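Local coordinates for protein pectinesterase (Aspergillus niger, PDB 5C1E) that removes methyl groups from pectin, hydrolysing the methyl esters of its galacturonosyl units to release methanol, and probably takes part in the soft-rotting of plant tissue, at residues D24-L29 and G55-Y60; E46-I51 and H78-P83; V119-N124 and L128-C133. All coordinates share one frame; numbering follows the deposited sequence.

All three contacts lie in the first half of a right-handed parallel beta-helix. Contact 1 closes its N-terminal end with helix 22-29, contact 2 joins, at the surface, the segments that follow strands 43-46 and 74-78 on adjacent turns, and contact 3 bridges the interior of a later turn. Contacts 1 and 2 touch: Leu26 CD1 lies 3.4 Å from Ile51 CD1, and Leu57 CD2 3.7 Å from Ile51 CG2. The centre of contact 3 is about 15 Å from that of contact 1 and 14 Å from that of contact 2. All are away from Asp161, the predicted active-site residue; the glycan at Asn56 lies outside the coil, about 8 Å from the Leu128 side chain (nearest atoms).

Contact 1. Residues D24-L29 and G55-Y60; sequences DALDAL and GNLTLY. With NAG (2-acetamido-2-deoxy-beta-D-glucopyranose), chain B.
Leu57 of strand 57-61 meets Leu26 and Leu29 of helix 22-29 through methyl groups alone, so this is purely apolar packing. Its CB points toward the helix but stays short of it, 5.0 Å from Leu29 CD1. CG comes closer, 4.4 Å from the same methyl, and the fork at its end makes the contact. Branch CD1 approaches Leu29 CD1 to 3.6 Å. Branch CD2 lies 3.8 Å from Leu26 CD2 and 4.1 Å from Leu29 CD1, so the two branches of one leucine reach two successive turns of the helix. The chi1 of Leu57, 175°, places CG anti to the backbone N and carries the fork toward the helix. Both helix leucines instead have CG anti to the carbonyl carbon, beside their own backbone N, and each crosses Leu57 at about a right angle. Leu26 starts along the flank of the helix and brings only its tip across, whereas Leu29 sets out toward the strand at CB, and its CD1 makes the contact.

The adjacent Asn56 carries the N-acetylglucosamine stub; its side chain has two conformers, so the detailed geometry of the link is doubtful. The sugar extends away from the helix and has no part in the leucine cluster.

A helix laid across the open N-terminal end of the coil is a feature of pectin methylesterases, and here it shields the first turns of the core. Leu26 also packs on Ile38, Leu49 and Ile51, while Leu29 reaches Leu11, Ala36 and Tyr53. Strand 57-61 itself runs parallel between strands 36-40 and 102-104, with its backbone bonded to both.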
ATOM      1  N   ASP A  24     -10.721  10.545  17.931  1.00 19.45           N
ATOM      2  CA  ASP A  24     -11.948  11.150  18.443  1.00 21.34           C
ATOM      3  C   ASP A  24     -12.985  11.296  17.339  1.00 20.08           C
ATOM      4  O   ASP A  24     -14.166  11.077  17.584  1.00 20.23           O
ATOM      5  CB  ASP A  24     -11.666  12.501  19.092  1.00 21.90           C
ATOM      6  CG  ASP A  24     -10.929  12.374  20.409  1.00 23.17           C
ATOM      7  OD1 ASP A  24     -10.832  11.272  20.957  1.00 24.68           O
ATOM      8  OD2 ASP A  24     -10.445  13.402  20.890  1.00 27.09           O
ATOM      9  N   ALA A  25     -12.557  11.658  16.120  1.00 19.36           N
ATOM     10  CA  ALA A  25     -13.505  11.783  14.996  1.00 19.45           C
ATOM     11  C   ALA A  25     -14.074  10.422  14.566  1.00 19.77           C
ATOM     12  O   ALA A  25     -15.272  10.295  14.302  1.00 19.93           O
ATOM     13  CB  ALA A  25     -12.868  12.475  13.801  1.00 19.90           C
ATOM     14  N   LEU A  26     -13.204   9.418  14.480  1.00 19.97           N
ATOM     15  CA  LEU A  26     -13.635   8.044  14.213  1.00 20.55           C
ATOM     16  C   LEU A  26     -14.669   7.581  15.260  1.00 21.77           C
ATOM     17  O   LEU A  26     -15.706   7.025  14.901  1.00 22.56           O
ATOM     18  CB  LEU A  26     -12.432   7.087  14.201  1.00 20.64           C
ATOM     19  CG  LEU A  26     -11.440   7.257  13.046  1.00 19.86           C
ATOM     20  CD1 LEU A  26     -10.206   6.388  13.259  1.00 20.49           C
ATOM     21  CD2 LEU A  26     -12.106   6.926  11.718  1.00 19.98           C
ATOM     22  N   ASP A  27     -14.376   7.822  16.541  1.00 22.69           N
ATOM     23  CA  ASP A  27     -15.326   7.520  17.635  1.00 22.33           C
ATOM     24  C   ASP A  27     -16.655   8.237  17.422  1.00 21.71           C
ATOM     25  O   ASP A  27     -17.726   7.652  17.637  1.00 23.14           O
ATOM     26  CB  ASP A  27     -14.755   7.908  19.020  1.00 22.65           C
ATOM     27  CG  ASP A  27     -13.598   7.001  19.481  1.00 23.57           C
ATOM     28  OD1 ASP A  27     -13.377   5.932  18.896  1.00 24.50           O
ATOM     29  OD2 ASP A  27     -12.902   7.368  20.446  1.00 25.79           O
ATOM     30  N   ALA A  28     -16.595   9.498  17.014  1.00 20.11           N
ATOM     31  CA  ALA A  28     -17.797  10.291  16.775  1.00 20.56           C
ATOM     32  C   ALA A  28     -18.716   9.733  15.684  1.00 21.24           C
ATOM     33  O   ALA A  28     -19.885  10.074  15.647  1.00 20.82           O
ATOM     34  CB  ALA A  28     -17.437  11.732  16.453  1.00 20.58           C
ATOM     35  N   LEU A  29     -18.199   8.901  14.790  1.00 21.41           N
ATOM     36  CA  LEU A  29     -19.052   8.256  13.783  1.00 21.80           C
ATOM     37  C   LEU A  29     -20.016   7.254  14.402  1.00 21.76           C
ATOM     38  O   LEU A  29     -21.106   7.056  13.882  1.00 21.93           O
ATOM     39  CB  LEU A  29     -18.206   7.523  12.737  1.00 22.77           C
ATOM     40  CG  LEU A  29     -17.264   8.419  11.920  1.00 23.33           C
ATOM     41  CD1 LEU A  29     -16.445   7.553  10.982  1.00 24.61           C
ATOM     42  CD2 LEU A  29     -18.019   9.489  11.148  1.00 23.99           C
ATOM     43  N   GLY A  55     -20.408   1.908   7.804  1.00 21.77           N
ATOM     44  CA  GLY A  55     -20.725   2.538   6.540  1.00 21.78           C
ATOM     45  C   GLY A  55     -19.498   2.797   5.672  1.00 21.45           C
ATOM     46  O   GLY A  55     -18.394   2.357   5.983  1.00 19.84           O
ATOM     47  N   ASN A  56     -19.699   3.491   4.558  0.50 21.09           N
ATOM     48  CA  ASN A  56     -18.596   3.848   3.675  0.50 21.14           C
ATOM     49  C   ASN A  56     -17.939   5.134   4.156  0.50 20.40           C
ATOM     50  O   ASN A  56     -18.545   6.203   4.115  0.50 20.69           O
ATOM     51  CB  ASN A  56     -19.071   4.005   2.236  0.50 21.86           C
ATOM     52  CG  ASN A  56     -19.047   2.695   1.469  0.50 22.77           C
ATOM     53  OD1 ASN A  56     -18.750   1.625   2.025  0.50 23.34           O
ATOM     54  ND2 ASN A  56     -19.850   3.214   0.260  0.50 33.14           N
ATOM     55  N   LEU A  57     -16.708   5.006   4.638  1.00 19.82           N
ATOM     56  CA  LEU A  57     -15.949   6.128   5.206  1.00 18.58           C
ATOM     57  C   LEU A  57     -14.906   6.587   4.210  1.00 18.28           C
ATOM     58  O   LEU A  57     -14.243   5.752   3.568  1.00 17.05           O
ATOM     59  CB  LEU A  57     -15.264   5.710   6.506  1.00 19.04           C
ATOM     60  CG  LEU A  57     -14.344   6.718   7.182  1.00 19.10           C
ATOM     61  CD1 LEU A  57     -15.157   7.904   7.675  1.00 20.00           C
ATOM     62  CD2 LEU A  57     -13.602   6.090   8.342  1.00 19.14           C
ATOM     63  N   THR A  58     -14.788   7.908   4.076  1.00 17.64           N
ATOM     64  CA  THR A  58     -13.669   8.547   3.369  1.00 17.51           C
ATOM     65  C   THR A  58     -12.891   9.443   4.324  1.00 17.77           C
ATOM     66  O   THR A  58     -13.480  10.283   5.035  1.00 17.14           O
ATOM     67  CB  THR A  58     -14.165   9.366   2.160  1.00 17.52           C
ATOM     68  OG1 THR A  58     -14.863   8.492   1.287  1.00 18.46           O
ATOM     69  CG2 THR A  58     -12.990   9.992   1.405  1.00 17.20           C
ATOM     70  N   LEU A  59     -11.566   9.253   4.363  1.00 16.93           N
ATOM     71  CA  LEU A  59     -10.681  10.098   5.146  1.00 17.58           C
ATOM     72  C   LEU A  59      -9.833  10.974   4.210  1.00 17.45           C
ATOM     73  O   LEU A  59      -9.124  10.445   3.349  1.00 17.98           O
ATOM     74  CB  LEU A  59      -9.789   9.204   5.995  1.00 18.73           C
ATOM     75  CG  LEU A  59      -8.884   9.770   7.082  1.00 19.92           C
ATOM     76  CD1 LEU A  59      -9.615  10.562   8.165  1.00 19.99           C
ATOM     77  CD2 LEU A  59      -8.176   8.577   7.708  1.00 20.38           C
ATOM     78  N   TYR A  60      -9.937  12.296   4.360  1.00 16.34           N
ATOM     79  CA  TYR A  60      -9.237  13.243   3.505  1.00 16.56           C
ATOM     80  C   TYR A  60      -8.198  13.986   4.287  1.00 16.25           C
ATOM     81  O   TYR A  60      -8.498  14.514   5.352  1.00 18.04           O
ATOM     82  CB  TYR A  60     -10.182  14.323   3.008  1.00 17.74           C
ATOM     83  CG  TYR A  60     -11.309  13.892   2.131  1.00 17.78           C
ATOM     84  CD1 TYR A  60     -11.088  13.551   0.809  1.00 17.65           C
ATOM     85  CD2 TYR A  60     -12.612  13.888   2.602  1.00 18.05           C
ATOM     86  CE1 TYR A  60     -12.142  13.201  -0.028  1.00 18.51           C
ATOM     87  CE2 TYR A  60     -13.662  13.538   1.774  1.00 18.73           C
ATOM     88  CZ  TYR A  60     -13.420  13.202   0.456  1.00 19.18           C
ATOM     89  OH  TYR A  60     -14.468  12.839  -0.352  1.00 19.87           O
TER
HETATM   90  C1  NAG B 401     -20.954   1.570  -0.483  0.60 37.32           C
HETATM   91  C2  NAG B 401     -22.129   2.245  -1.169  0.60 37.90           C
HETATM   92  C3  NAG B 401     -22.402   1.427  -2.428  0.60 38.65           C
HETATM   93  C4  NAG B 401     -21.121   1.322  -3.281  0.60 37.83           C
HETATM   94  C5  NAG B 401     -19.860   1.000  -2.455  0.60 35.88           C
HETATM   95  C6  NAG B 401     -18.569   1.228  -3.227  0.60 34.64           C
HETATM   96  C7  NAG B 401     -23.708   3.544   0.233  0.60 38.51           C
HETATM   97  C8  NAG B 401     -24.873   3.519   1.186  0.60 38.99           C
HETATM   98  N2  NAG B 401     -23.256   2.374  -0.245  0.60 37.94           N
HETATM   99  O3  NAG B 401     -23.467   2.012  -3.157  0.60 39.24           O
HETATM  100  O4  NAG B 401     -21.275   0.337  -4.292  0.60 37.15           O
HETATM  101  O5  NAG B 401     -19.806   1.787  -1.286  0.60 35.98           O
HETATM  102  O6  NAG B 401     -17.472   0.785  -2.450  0.60 32.28           O
HETATM  103  O7  NAG B 401     -23.228   4.635  -0.065  0.60 39.61           O

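Contact 2. Residues E46-I51 and H78-P83; sequences EEQLTI and HTISSP
Gln48 NE2, at the end of the side chain that lies against the His78 ring, is held by the backbone O of Ala92 and, more weakly, by that of Lys90. The Ala92 bond, with the weaker one to Lys90, holds the amide nitrogen; the amide plane is inclined 30° to the imidazole. The approach to the ring begins further back: Gln48 CB sits over the centre of one face, 3.9 Å from the ring centroid and 8° off the normal, a CH-pi contact. From there the chain runs extended, with CG anti to the backbone N (chi1 -171°), and it passes over the ring toward the ND1 and CE1 side. Gln48 CD comes 3.5 Å from His78 CE1, and Gln48 OE1 ends 3.3 Å from the same carbon. That oxygen lies over the same face as CB, near CE1 at the rim, in a van der Waals contact that implies no charge state of the imidazole.

His78 brings its ring to Gln48 with CG likewise anti to its own N. The backbone takes part as well, since Glu47 O lies 3.5 Å from His78 CB and oblique to the ring. The Glu47 side chain turns the other way: OE2 accepts from the backbone N of Ile22 and OE1 from that of Gly23. Its negative charge thus stands at the start of helix 22-29, where the helix dipole would be expected to favour it.

This contact is plain surface packing between neighbouring turns of the beta-helix. Strands 43-46 and 74-78 lie side by side in one parallel sheet. Beyond strand 43-46 the chain turns into strand 49-51, where the backbone of Leu49 is hydrogen-bonded to that of Thr93 and Asn95 beside strand 94-96; beyond strand 74-78 it passes Ser81, the N-cap of helix 82-85.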
ATOM      1  N   GLU A  46       0.077  11.302  16.624  1.00 17.57           N
ATOM      2  CA  GLU A  46       0.696  10.183  17.280  1.00 19.06           C
ATOM      3  C   GLU A  46      -0.427   9.289  17.800  1.00 18.52           C
ATOM      4  O   GLU A  46      -0.852   9.401  18.948  1.00 18.12           O
ATOM      5  CB  GLU A  46       1.596  10.680  18.415  1.00 22.08           C
ATOM      6  CG  GLU A  46       2.770  11.519  17.897  1.00 25.50           C
ATOM      7  CD  GLU A  46       3.824  11.846  18.952  1.00 29.49           C
ATOM      8  OE1 GLU A  46       3.547  11.761  20.171  1.00 34.19           O
ATOM      9  OE2 GLU A  46       4.944  12.217  18.551  1.00 34.85           O
ATOM     10  N   GLU A  47      -0.926   8.435  16.916  1.00 17.62           N
ATOM     11  CA  GLU A  47      -2.102   7.617  17.182  1.00 17.82           C
ATOM     12  C   GLU A  47      -1.958   6.247  16.540  1.00 18.00           C
ATOM     13  O   GLU A  47      -1.246   6.095  15.550  1.00 17.60           O
ATOM     14  CB  GLU A  47      -3.349   8.309  16.614  1.00 17.70           C
ATOM     15  CG  GLU A  47      -3.645   9.660  17.238  1.00 18.64           C
ATOM     16  CD  GLU A  47      -4.934  10.259  16.734  1.00 18.65           C
ATOM     17  OE1 GLU A  47      -5.981   9.574  16.789  1.00 18.82           O
ATOM     18  OE2 GLU A  47      -4.901  11.405  16.266  1.00 19.08           O
ATOM     19  N   GLN A  48      -2.620   5.249  17.133  1.00 18.70           N
ATOM     20  CA  GLN A  48      -2.764   3.921  16.543  1.00 18.63           C
ATOM     21  C   GLN A  48      -4.260   3.678  16.343  1.00 19.07           C
ATOM     22  O   GLN A  48      -5.037   3.748  17.296  1.00 19.55           O
ATOM     23  CB  GLN A  48      -2.152   2.853  17.449  1.00 20.43           C
ATOM     24  CG  GLN A  48      -2.075   1.493  16.790  1.00 21.31           C
ATOM     25  CD  GLN A  48      -1.358   0.457  17.626  1.00 22.00           C
ATOM     26  OE1 GLN A  48      -1.295   0.552  18.857  1.00 22.41           O
ATOM     27  NE2 GLN A  48      -0.804  -0.546  16.956  1.00 21.23           N
ATOM     28  N   LEU A  49      -4.674   3.435  15.105  1.00 17.95           N
ATOM     29  CA  LEU A  49      -6.094   3.475  14.753  1.00 18.69           C
ATOM     30  C   LEU A  49      -6.597   2.166  14.168  1.00 19.41           C
ATOM     31  O   LEU A  49      -5.883   1.487  13.431  1.00 19.35           O
ATOM     32  CB  LEU A  49      -6.324   4.584  13.729  1.00 18.49           C
ATOM     33  CG  LEU A  49      -5.867   5.969  14.164  1.00 19.05           C
ATOM     34  CD1 LEU A  49      -5.975   6.935  13.002  1.00 18.79           C
ATOM     35  CD2 LEU A  49      -6.691   6.431  15.357  1.00 19.68           C
ATOM     36  N   THR A  50      -7.829   1.807  14.507  1.00 19.99           N
ATOM     37  CA  THR A  50      -8.530   0.725  13.820  1.00 20.31           C
ATOM     38  C   THR A  50      -9.738   1.341  13.150  1.00 21.04           C
ATOM     39  O   THR A  50     -10.543   2.003  13.824  1.00 21.84           O
ATOM     40  CB  THR A  50      -8.949  -0.400  14.782  1.00 21.89           C
ATOM     41  OG1 THR A  50      -7.767  -0.975  15.353  1.00 22.27           O
ATOM     42  CG2 THR A  50      -9.736  -1.486  14.044  1.00 22.22           C
ATOM     43  N   ILE A  51      -9.848   1.158  11.841  1.00 19.43           N
ATOM     44  CA  ILE A  51     -10.965   1.710  11.063  1.00 20.30           C
ATOM     45  C   ILE A  51     -11.983   0.592  10.822  1.00 19.91           C
ATOM     46  O   ILE A  51     -11.779  -0.269   9.952  1.00 18.79           O
ATOM     47  CB  ILE A  51     -10.539   2.250   9.688  1.00 21.58           C
ATOM     48  CG1 ILE A  51      -9.293   3.144   9.761  1.00 23.35           C
ATOM     49  CG2 ILE A  51     -11.688   3.010   9.023  1.00 21.94           C
ATOM     50  CD1 ILE A  51      -9.405   4.376  10.604  1.00 23.86           C
ATOM     51  N   HIS A  78       3.026   5.929  14.669  1.00 16.01           N
ATOM     52  CA  HIS A  78       3.100   5.141  15.891  1.00 16.88           C
ATOM     53  C   HIS A  78       4.267   4.172  15.714  1.00 16.61           C
ATOM     54  O   HIS A  78       4.669   3.872  14.587  1.00 16.15           O
ATOM     55  CB  HIS A  78       1.768   4.424  16.141  1.00 17.32           C
ATOM     56  CG  HIS A  78       1.719   3.631  17.418  1.00 18.26           C
ATOM     57  ND1 HIS A  78       1.770   2.255  17.439  1.00 18.35           N
ATOM     58  CD2 HIS A  78       1.565   4.018  18.707  1.00 19.44           C
ATOM     59  CE1 HIS A  78       1.691   1.829  18.688  1.00 19.24           C
ATOM     60  NE2 HIS A  78       1.562   2.880  19.477  1.00 19.57           N
ATOM     61  N   THR A  79       4.852   3.723  16.814  1.00 16.80           N
ATOM     62  CA  THR A  79       6.012   2.847  16.743  1.00 17.36           C
ATOM     63  C   THR A  79       5.816   1.637  17.655  1.00 17.91           C
ATOM     64  O   THR A  79       5.682   1.786  18.870  1.00 17.00           O
ATOM     65  CB  THR A  79       7.289   3.594  17.168  1.00 17.74           C
ATOM     66  OG1 THR A  79       7.548   4.665  16.249  1.00 17.09           O
ATOM     67  CG2 THR A  79       8.480   2.673  17.174  1.00 17.92           C
ATOM     68  N   ILE A  80       5.778   0.459  17.038  1.00 17.90           N
ATOM     69  CA  ILE A  80       5.850  -0.812  17.724  1.00 19.29           C
ATOM     70  C   ILE A  80       6.098  -1.923  16.709  1.00 18.88           C
ATOM     71  O   ILE A  80       5.648  -1.825  15.569  1.00 19.01           O
ATOM     72  CB  ILE A  80       4.566  -1.100  18.549  1.00 19.76           C
ATOM     73  CG1 ILE A  80       4.764  -2.292  19.484  1.00 21.00           C
ATOM     74  CG2 ILE A  80       3.354  -1.293  17.660  1.00 19.62           C
ATOM     75  CD1 ILE A  80       3.646  -2.429  20.501  1.00 21.91           C
ATOM     76  N   SER A  81       6.800  -2.977  17.139  1.00 19.73           N
ATOM     77  CA  SER A  81       7.061  -4.143  16.278  1.00 19.78           C
ATOM     78  C   SER A  81       6.015  -5.237  16.512  1.00 20.64           C
ATOM     79  O   SER A  81       5.309  -5.227  17.529  1.00 19.95           O
ATOM     80  CB  SER A  81       8.462  -4.673  16.566  1.00 20.39           C
ATOM     81  OG  SER A  81       8.516  -5.224  17.871  1.00 20.57           O
ATOM     82  N   SER A  82       5.914  -6.191  15.589  1.00 21.60           N
ATOM     83  CA  SER A  82       4.923  -7.256  15.752  1.00 23.60           C
ATOM     84  C   SER A  82       5.215  -8.173  16.956  1.00 24.44           C
ATOM     85  O   SER A  82       4.274  -8.589  17.632  1.00 24.79           O
ATOM     86  CB  SER A  82       4.726  -8.071  14.466  1.00 24.68           C
ATOM     87  OG  SER A  82       5.912  -8.690  14.040  1.00 28.01           O
ATOM     88  N   PRO A  83       6.500  -8.475  17.248  1.00 25.64           N
ATOM     89  CA  PRO A  83       6.750  -9.266  18.451  1.00 26.45           C
ATOM     90  C   PRO A  83       6.283  -8.578  19.742  1.00 27.14           C
ATOM     91  O   PRO A  83       5.700  -9.227  20.622  1.00 26.48           O
ATOM     92  CB  PRO A  83       8.277  -9.430  18.447  1.00 27.35           C
ATOM     93  CG  PRO A  83       8.661  -9.323  17.007  1.00 26.73           C
ATOM     94  CD  PRO A  83       7.740  -8.263  16.481  1.00 26.26           C
TER

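Contact 3. Residues V119-N124 and L128-C133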
ATOM      1  N   VAL A 119       4.277  -2.956  10.997  1.00 15.95           N
ATOM      2  CA  VAL A 119       3.353  -2.566   9.943  1.00 15.34           C
ATOM      3  C   VAL A 119       2.947  -1.098  10.044  1.00 15.52           C
ATOM      4  O   VAL A 119       2.644  -0.602  11.120  1.00 14.64           O
ATOM      5  CB  VAL A 119       2.116  -3.475   9.960  1.00 15.63           C
ATOM      6  CG1 VAL A 119       1.068  -3.060   8.938  1.00 15.33           C
ATOM      7  CG2 VAL A 119       2.549  -4.910   9.687  1.00 15.48           C
ATOM      8  N   ALA A 120       2.962  -0.412   8.900  1.00 14.45           N
ATOM      9  CA  ALA A 120       2.440   0.956   8.826  1.00 14.56           C
ATOM     10  C   ALA A 120       0.928   0.918   8.655  1.00 14.13           C
ATOM     11  O   ALA A 120       0.208   1.436   9.492  1.00 14.19           O
ATOM     12  CB  ALA A 120       3.094   1.730   7.705  1.00 14.26           C
ATOM     13  N   LEU A 121       0.445   0.277   7.599  1.00 13.86           N
ATOM     14  CA  LEU A 121      -0.992   0.132   7.390  1.00 14.20           C
ATOM     15  C   LEU A 121      -1.343  -1.283   6.971  1.00 14.97           C
ATOM     16  O   LEU A 121      -0.623  -1.901   6.172  1.00 14.58           O
ATOM     17  CB  LEU A 121      -1.534   1.143   6.365  1.00 14.23           C
ATOM     18  CG  LEU A 121      -3.052   1.080   6.119  1.00 13.93           C
ATOM     19  CD1 LEU A 121      -3.642   2.456   5.893  1.00 14.29           C
ATOM     20  CD2 LEU A 121      -3.399   0.163   4.957  1.00 13.67           C
ATOM     21  N   VAL A 122      -2.413  -1.819   7.563  1.00 15.37           N
ATOM     22  CA  VAL A 122      -2.954  -3.081   7.091  1.00 16.26           C
ATOM     23  C   VAL A 122      -4.300  -2.805   6.433  1.00 15.70           C
ATOM     24  O   VAL A 122      -5.174  -2.115   6.994  1.00 15.79           O
ATOM     25  CB  VAL A 122      -3.032  -4.198   8.174  1.00 17.56           C
ATOM     26  CG1 VAL A 122      -3.635  -3.712   9.462  1.00 17.97           C
ATOM     27  CG2 VAL A 122      -3.808  -5.410   7.657  1.00 17.68           C
ATOM     28  N   GLY A 123      -4.434  -3.328   5.228  1.00 14.85           N
ATOM     29  CA  GLY A 123      -5.693  -3.322   4.513  1.00 14.49           C
ATOM     30  C   GLY A 123      -6.320  -4.688   4.587  1.00 14.84           C
ATOM     31  O   GLY A 123      -5.788  -5.644   4.032  1.00 14.96           O
ATOM     32  N   ASN A 124      -7.444  -4.792   5.289  1.00 15.42           N
ATOM     33  CA  ASN A 124      -8.095  -6.089   5.500  1.00 16.06           C
ATOM     34  C   ASN A 124      -9.605  -5.974   5.322  1.00 16.70           C
ATOM     35  O   ASN A 124     -10.382  -6.201   6.252  1.00 17.13           O
ATOM     36  CB  ASN A 124      -7.713  -6.636   6.877  1.00 16.40           C
ATOM     37  CG  ASN A 124      -8.225  -8.037   7.122  1.00 17.29           C
ATOM     38  OD1 ASN A 124      -8.466  -8.796   6.190  1.00 17.55           O
ATOM     39  ND2 ASN A 124      -8.411  -8.380   8.386  1.00 18.34           N
ATOM     40  N   LEU A 128     -11.042  -1.156  -1.039  1.00 15.88           N
ATOM     41  CA  LEU A 128     -10.207  -0.152  -0.385  1.00 15.59           C
ATOM     42  C   LEU A 128      -9.480   0.684  -1.412  1.00 15.96           C
ATOM     43  O   LEU A 128      -8.804   0.149  -2.310  1.00 16.27           O
ATOM     44  CB  LEU A 128      -9.188  -0.807   0.547  1.00 15.25           C
ATOM     45  CG  LEU A 128      -9.810  -1.702   1.621  1.00 15.15           C
ATOM     46  CD1 LEU A 128      -8.718  -2.179   2.578  1.00 14.82           C
ATOM     47  CD2 LEU A 128     -10.936  -0.991   2.376  1.00 15.99           C
ATOM     48  N   GLY A 129      -9.624   1.997  -1.295  1.00 16.00           N
ATOM     49  CA  GLY A 129      -8.999   2.935  -2.245  1.00 15.75           C
ATOM     50  C   GLY A 129      -8.096   3.915  -1.541  1.00 15.68           C
ATOM     51  O   GLY A 129      -8.522   4.570  -0.584  1.00 15.40           O
ATOM     52  N   PHE A 130      -6.858   4.016  -2.016  1.00 15.17           N
ATOM     53  CA  PHE A 130      -5.861   4.906  -1.443  1.00 15.19           C
ATOM     54  C   PHE A 130      -5.274   5.785  -2.541  1.00 15.87           C
ATOM     55  O   PHE A 130      -4.776   5.287  -3.544  1.00 16.29           O
ATOM     56  CB  PHE A 130      -4.748   4.101  -0.750  1.00 15.13           C
ATOM     57  CG  PHE A 130      -5.242   3.239   0.367  1.00 15.07           C
ATOM     58  CD1 PHE A 130      -5.668   1.944   0.128  1.00 16.32           C
ATOM     59  CD2 PHE A 130      -5.293   3.727   1.673  1.00 16.07           C
ATOM     60  CE1 PHE A 130      -6.123   1.144   1.173  1.00 15.99           C
ATOM     61  CE2 PHE A 130      -5.763   2.939   2.719  1.00 15.88           C
ATOM     62  CZ  PHE A 130      -6.183   1.652   2.467  1.00 15.87           C
ATOM     63  N   TYR A 131      -5.331   7.095  -2.331  1.00 15.77           N
ATOM     64  CA  TYR A 131      -5.014   8.066  -3.356  1.00 15.90           C
ATOM     65  C   TYR A 131      -4.067   9.114  -2.806  1.00 15.17           C
ATOM     66  O   TYR A 131      -4.399   9.830  -1.875  1.00 14.56           O
ATOM     67  CB  TYR A 131      -6.312   8.756  -3.803  1.00 16.55           C
ATOM     68  CG  TYR A 131      -7.379   7.787  -4.265  1.00 17.38           C
ATOM     69  CD1 TYR A 131      -7.423   7.360  -5.579  1.00 17.49           C
ATOM     70  CD2 TYR A 131      -8.319   7.284  -3.385  1.00 17.68           C
ATOM     71  CE1 TYR A 131      -8.397   6.468  -6.007  1.00 18.17           C
ATOM     72  CE2 TYR A 131      -9.288   6.388  -3.800  1.00 17.81           C
ATOM     73  CZ  TYR A 131      -9.316   5.989  -5.115  1.00 18.85           C
ATOM     74  OH  TYR A 131     -10.278   5.114  -5.541  1.00 19.59           O
ATOM     75  N   GLY A 132      -2.881   9.223  -3.383  1.00 15.49           N
ATOM     76  CA  GLY A 132      -1.951  10.246  -2.947  1.00 14.71           C
ATOM     77  C   GLY A 132      -1.472  10.087  -1.524  1.00 15.03           C
ATOM     78  O   GLY A 132      -1.135  11.081  -0.878  1.00 14.78           O
ATOM     79  N   CYS A 133      -1.410   8.845  -1.027  1.00 15.49           N
ATOM     80  CA  CYS A 133      -0.984   8.580   0.347  1.00 15.48           C
ATOM     81  C   CYS A 133       0.481   8.131   0.394  1.00 15.54           C
ATOM     82  O   CYS A 133       1.052   7.683  -0.605  1.00 15.21           O
ATOM     83  CB  CYS A 133      -1.864   7.486   0.975  1.00 15.85           C
ATOM     84  SG  CYS A 133      -3.581   7.958   1.212  1.00 16.55           S
TER
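A chi1 of -178° swings CG of Leu121 away from its own amide nitrogen, while Phe130, at -60°, keeps CG beside its own, and these two settings send the side chains at each other from opposite walls of the right-handed parallel beta-helix. Strands 121-124 and 128-131 belong to different sheets of one coil and are joined by a turn of three residues. Their axes stand 9.2 Å apart, with directions 145° from each other, and the gap between them is filled by side chains rather than bridged by backbone bonds.

Both methyls of the leucine fork reach the far end of the phenyl ring. Leu121 CD1 is 3.8 Å from Phe130 CE2, and Leu121 CD2 is 4.0 Å from Phe130 CZ, so the fork spans two adjacent ring carbons. CD1 approaches the ring obliquely. Van der Waals contact alone joins the pair, deep inside the coil. Met103 on the previous turn touches both residues, Val94 and Val96 pack against Leu121, and the Phe130 ring stacks on Tyr151 of the following turn. Such stacking of aromatic rings at equivalent positions of successive turns is well known from parallel beta-helices. It is repeated on the outside of the same strand, where Tyr131 stacks on Tyr104 and its OH is hydrogen-bonded to Asp296 N.

Nearer the connecting turn the two walls converge, and the CA atoms of Gly123 and Leu128 are 7.4 Å apart. With no side chain on Gly123, the leucine branch can lie directly against the opposite backbone. Leu128 also rests on Val96 of the previous turn. Its methyl CD1 lies 3.8 Å from Gly123 CA and 4.0 Å from Asn124 N.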